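Local coordinates for sulfate permease family protein (Vibrio cholerae, PDB 4DGH) that forms the STAS domain of a SulP-family membrane protein that probably transports anions, at residues A[24-29]-A[68-73]. Sequence-based numbering, arbitrary orientation.
Sequences YALEGP and QTLEEM
The terminal methyl of Met73, a selenomethionine here, lies against the CD2-CE2 bond of the Tyr24 ring, its CE lying 3.5 Å from Tyr24 CE2 and 3.6 Å from Tyr24 CD2. The two side chains cross at about a right angle, and the methyl comes in obliquely to the ring. Met73 reaches this far because its chain is fully stretched: CG is anti to the backbone N (chi1 -159°) and the torsions beyond it are extended too, which carries SE and CE straight off the helix toward the strand. Met73 is modelled in two conformers, so the exact place of the methyl is less certain than the rest. Beside this pair the leucines touch more lightly, Leu26 CD1 standing 4.2 Å from Leu70 CD1. Each offers one branch of its isopropyl group, while the CA atoms of Leu26 and Leu70 remain 9.5 Å apart.

The contact joins strand 21-25, outermost in the chain's parallel sheet, and the loop after it to helix 64-78, which packs on that sheet. Leu54 of strand 51-55 touches Tyr24 and Leu70, and Phe38 of helix 32-44 stacks on the Tyr24 ring and touches Met73. The carbonyl oxygens of Leu26 and Arg55 bind a potassium ion. Phe30 of the second subunit meets the Tyr24 ring edge to face. No hydrogen bond or salt bridge links the two segments, so helix and strand are held here by dispersion and the burial of apolar groups, a ring, two leucine branches and a methyl, an attachment with little directional constraint.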
ATOM      1  N   TYR A  24     -16.979  -2.071   1.537  1.00 17.87           N
ATOM      2  CA  TYR A  24     -15.608  -1.854   1.060  1.00 20.41           C
ATOM      3  C   TYR A  24     -15.442  -0.419   0.640  1.00 21.06           C
ATOM      4  O   TYR A  24     -16.361   0.145   0.029  1.00 21.46           O
ATOM      5  CB  TYR A  24     -15.342  -2.809  -0.141  1.00 21.81           C
ATOM      6  CG  TYR A  24     -13.880  -2.644  -0.661  1.00 28.33           C
ATOM      7  CD1 TYR A  24     -12.765  -3.102   0.114  1.00 31.73           C
ATOM      8  CD2 TYR A  24     -13.610  -2.043  -1.878  1.00 26.79           C
ATOM      9  CE1 TYR A  24     -11.446  -2.931  -0.330  1.00 30.16           C
ATOM     10  CE2 TYR A  24     -12.253  -1.925  -2.332  1.00 29.47           C
ATOM     11  CZ  TYR A  24     -11.225  -2.288  -1.533  1.00 30.56           C
ATOM     12  OH  TYR A  24      -9.895  -2.113  -1.995  1.00 39.64           O
ATOM     13  N   ALA A  25     -14.324   0.211   0.963  1.00 20.87           N
ATOM     14  CA  ALA A  25     -14.123   1.539   0.491  1.00 21.53           C
ATOM     15  C   ALA A  25     -12.967   1.654  -0.476  1.00 23.97           C
ATOM     16  O   ALA A  25     -11.878   1.134  -0.218  1.00 22.05           O
ATOM     17  CB  ALA A  25     -13.909   2.511   1.656  1.00 22.69           C
ATOM     18  N   LEU A  26     -13.165   2.474  -1.507  1.00 22.76           N
ATOM     19  CA  LEU A  26     -12.098   2.771  -2.412  1.00 25.70           C
ATOM     20  C   LEU A  26     -11.283   3.899  -1.753  1.00 27.77           C
ATOM     21  O   LEU A  26     -11.823   4.957  -1.386  1.00 27.52           O
ATOM     22  CB  LEU A  26     -12.700   3.238  -3.724  1.00 24.96           C
ATOM     23  CG  LEU A  26     -13.536   2.146  -4.388  1.00 26.70           C
ATOM     24  CD1 LEU A  26     -13.992   2.616  -5.769  1.00 27.34           C
ATOM     25  CD2 LEU A  26     -12.612   0.937  -4.469  1.00 28.89           C
ATOM     26  N   GLU A  27     -10.002   3.707  -1.581  1.00 35.49           N
ATOM     27  CA  GLU A  27      -9.237   4.789  -0.901  1.00 41.21           C
ATOM     28  C   GLU A  27      -8.481   5.590  -1.951  1.00 39.41           C
ATOM     29  O   GLU A  27      -7.534   5.096  -2.588  1.00 43.41           O
ATOM     30  CB  GLU A  27      -8.286   4.245   0.169  1.00 48.71           C
ATOM     31  CG  GLU A  27      -8.626   4.624   1.623  1.00 59.02           C
ATOM     32  CD  GLU A  27      -9.114   3.438   2.481  1.00 67.76           C
ATOM     33  OE1 GLU A  27      -8.592   2.288   2.339  1.00 61.08           O
ATOM     34  OE2 GLU A  27     -10.015   3.659   3.333  1.00 69.60           O
ATOM     35  N   GLY A  28      -8.926   6.817  -2.145  1.00 38.53           N
ATOM     36  CA  GLY A  28      -8.247   7.756  -2.990  1.00 33.55           C
ATOM     37  C   GLY A  28      -8.575   7.540  -4.439  1.00 31.86           C
ATOM     38  O   GLY A  28      -9.247   6.554  -4.807  1.00 30.41           O
ATOM     39  N   PRO A  29      -8.091   8.443  -5.297  1.00 28.72           N
ATOM     40  CA  PRO A  29      -8.394   8.202  -6.676  1.00 27.55           C
ATOM     41  C   PRO A  29      -7.695   7.012  -7.320  1.00 26.85           C
ATOM     42  O   PRO A  29      -8.114   6.591  -8.372  1.00 26.02           O
ATOM     43  CB  PRO A  29      -8.018   9.489  -7.365  1.00 29.70           C
ATOM     44  CG  PRO A  29      -7.056  10.157  -6.441  1.00 29.33           C
ATOM     45  CD  PRO A  29      -7.097   9.508  -5.115  1.00 31.29           C
ATOM     46  N   GLN A  68     -13.308   2.263 -15.790  1.00 22.07           N
ATOM     47  CA  GLN A  68     -13.294   0.909 -16.332  1.00 24.12           C
ATOM     48  C   GLN A  68     -12.881  -0.104 -15.253  1.00 23.42           C
ATOM     49  O   GLN A  68     -13.363  -1.226 -15.239  1.00 23.70           O
ATOM     50  CB  GLN A  68     -12.368   0.822 -17.535  1.00 25.02           C
ATOM     51  CG  GLN A  68     -13.000   1.496 -18.752  1.00 28.62           C
ATOM     52  CD  GLN A  68     -11.998   1.698 -19.879  1.00 30.42           C
ATOM     53  OE1 GLN A  68     -11.202   2.654 -19.837  1.00 31.89           O
ATOM     54  NE2 GLN A  68     -12.040   0.840 -20.909  1.00 27.89           N
ATOM     55  N   THR A  69     -12.028   0.313 -14.332  1.00 23.12           N
ATOM     56  CA  THR A  69     -11.693  -0.536 -13.179  1.00 22.26           C
ATOM     57  C   THR A  69     -12.895  -0.783 -12.294  1.00 22.68           C
ATOM     58  O   THR A  69     -13.136  -1.925 -11.857  1.00 22.72           O
ATOM     59  CB  THR A  69     -10.512   0.111 -12.430  1.00 23.87           C
ATOM     60  OG1 THR A  69      -9.442   0.206 -13.357  1.00 26.20           O
ATOM     61  CG2 THR A  69     -10.003  -0.742 -11.271  1.00 24.76           C
ATOM     62  N   LEU A  70     -13.631   0.291 -11.964  1.00 22.22           N
ATOM     63  CA  LEU A  70     -14.811   0.160 -11.111  1.00 20.82           C
ATOM     64  C   LEU A  70     -15.866  -0.711 -11.814  1.00 22.13           C
ATOM     65  O   LEU A  70     -16.544  -1.523 -11.170  1.00 19.92           O
ATOM     66  CB  LEU A  70     -15.393   1.529 -10.750  1.00 19.46           C
ATOM     67  CG  LEU A  70     -16.671   1.604  -9.980  1.00 20.86           C
ATOM     68  CD1 LEU A  70     -16.518   0.927  -8.608  1.00 22.18           C
ATOM     69  CD2 LEU A  70     -17.097   3.022  -9.670  1.00 20.44           C
ATOM     70  N   GLU A  71     -16.068  -0.477 -13.120  1.00 22.67           N
ATOM     71  CA  GLU A  71     -16.974  -1.325 -13.888  1.00 26.93           C
ATOM     72  C   GLU A  71     -16.664  -2.845 -13.804  1.00 25.34           C
ATOM     73  O   GLU A  71     -17.547  -3.660 -13.550  1.00 24.04           O
ATOM     74  CB  GLU A  71     -16.995  -0.836 -15.351  1.00 31.54           C
ATOM     75  CG  GLU A  71     -17.801  -1.797 -16.203  1.00 42.09           C
ATOM     76  CD  GLU A  71     -17.912  -1.362 -17.646  1.00 56.29           C
ATOM     77  OE1 GLU A  71     -17.031  -0.557 -18.095  1.00 63.21           O
ATOM     78  OE2 GLU A  71     -18.871  -1.850 -18.328  1.00 64.25           O
ATOM     79  N   GLU A  72     -15.425  -3.210 -14.053  1.00 26.36           N
ATOM     80  CA  GLU A  72     -14.965  -4.599 -14.047  1.00 28.18           C
ATOM     81  C   GLU A  72     -15.153  -5.186 -12.654  1.00 25.01           C
ATOM     82  O   GLU A  72     -15.670  -6.291 -12.538  1.00 24.21           O
ATOM     83  CB  GLU A  72     -13.469  -4.688 -14.430  1.00 35.73           C
ATOM     84  CG  GLU A  72     -12.923  -6.112 -14.352  1.00 45.90           C
ATOM     85  CD  GLU A  72     -11.581  -6.314 -15.099  1.00 65.48           C
ATOM     86  OE1 GLU A  72     -10.660  -5.441 -14.998  1.00 68.37           O
ATOM     87  OE2 GLU A  72     -11.418  -7.371 -15.793  1.00 70.96           O
HETATM   88  N   MSE A  73     -14.785  -4.442 -11.613  0.70 22.92           N
HETATM   89  CA  MSE A  73     -15.020  -4.905 -10.242  0.70 22.69           C
HETATM   90  C   MSE A  73     -16.481  -5.205  -9.951  0.70 21.58           C
HETATM   91  O   MSE A  73     -16.812  -6.230  -9.373  0.70 20.86           O
HETATM   92  CB  MSE A  73     -14.523  -3.821  -9.283  0.70 24.20           C
HETATM   93  CG  MSE A  73     -14.276  -4.469  -7.930  0.70 28.22           C
HETATM   94 SE   MSE A  73     -13.947  -3.022  -6.635  0.63 32.77          SE
HETATM   95  CE  MSE A  73     -13.622  -3.895  -4.929  0.70 35.32           C
TER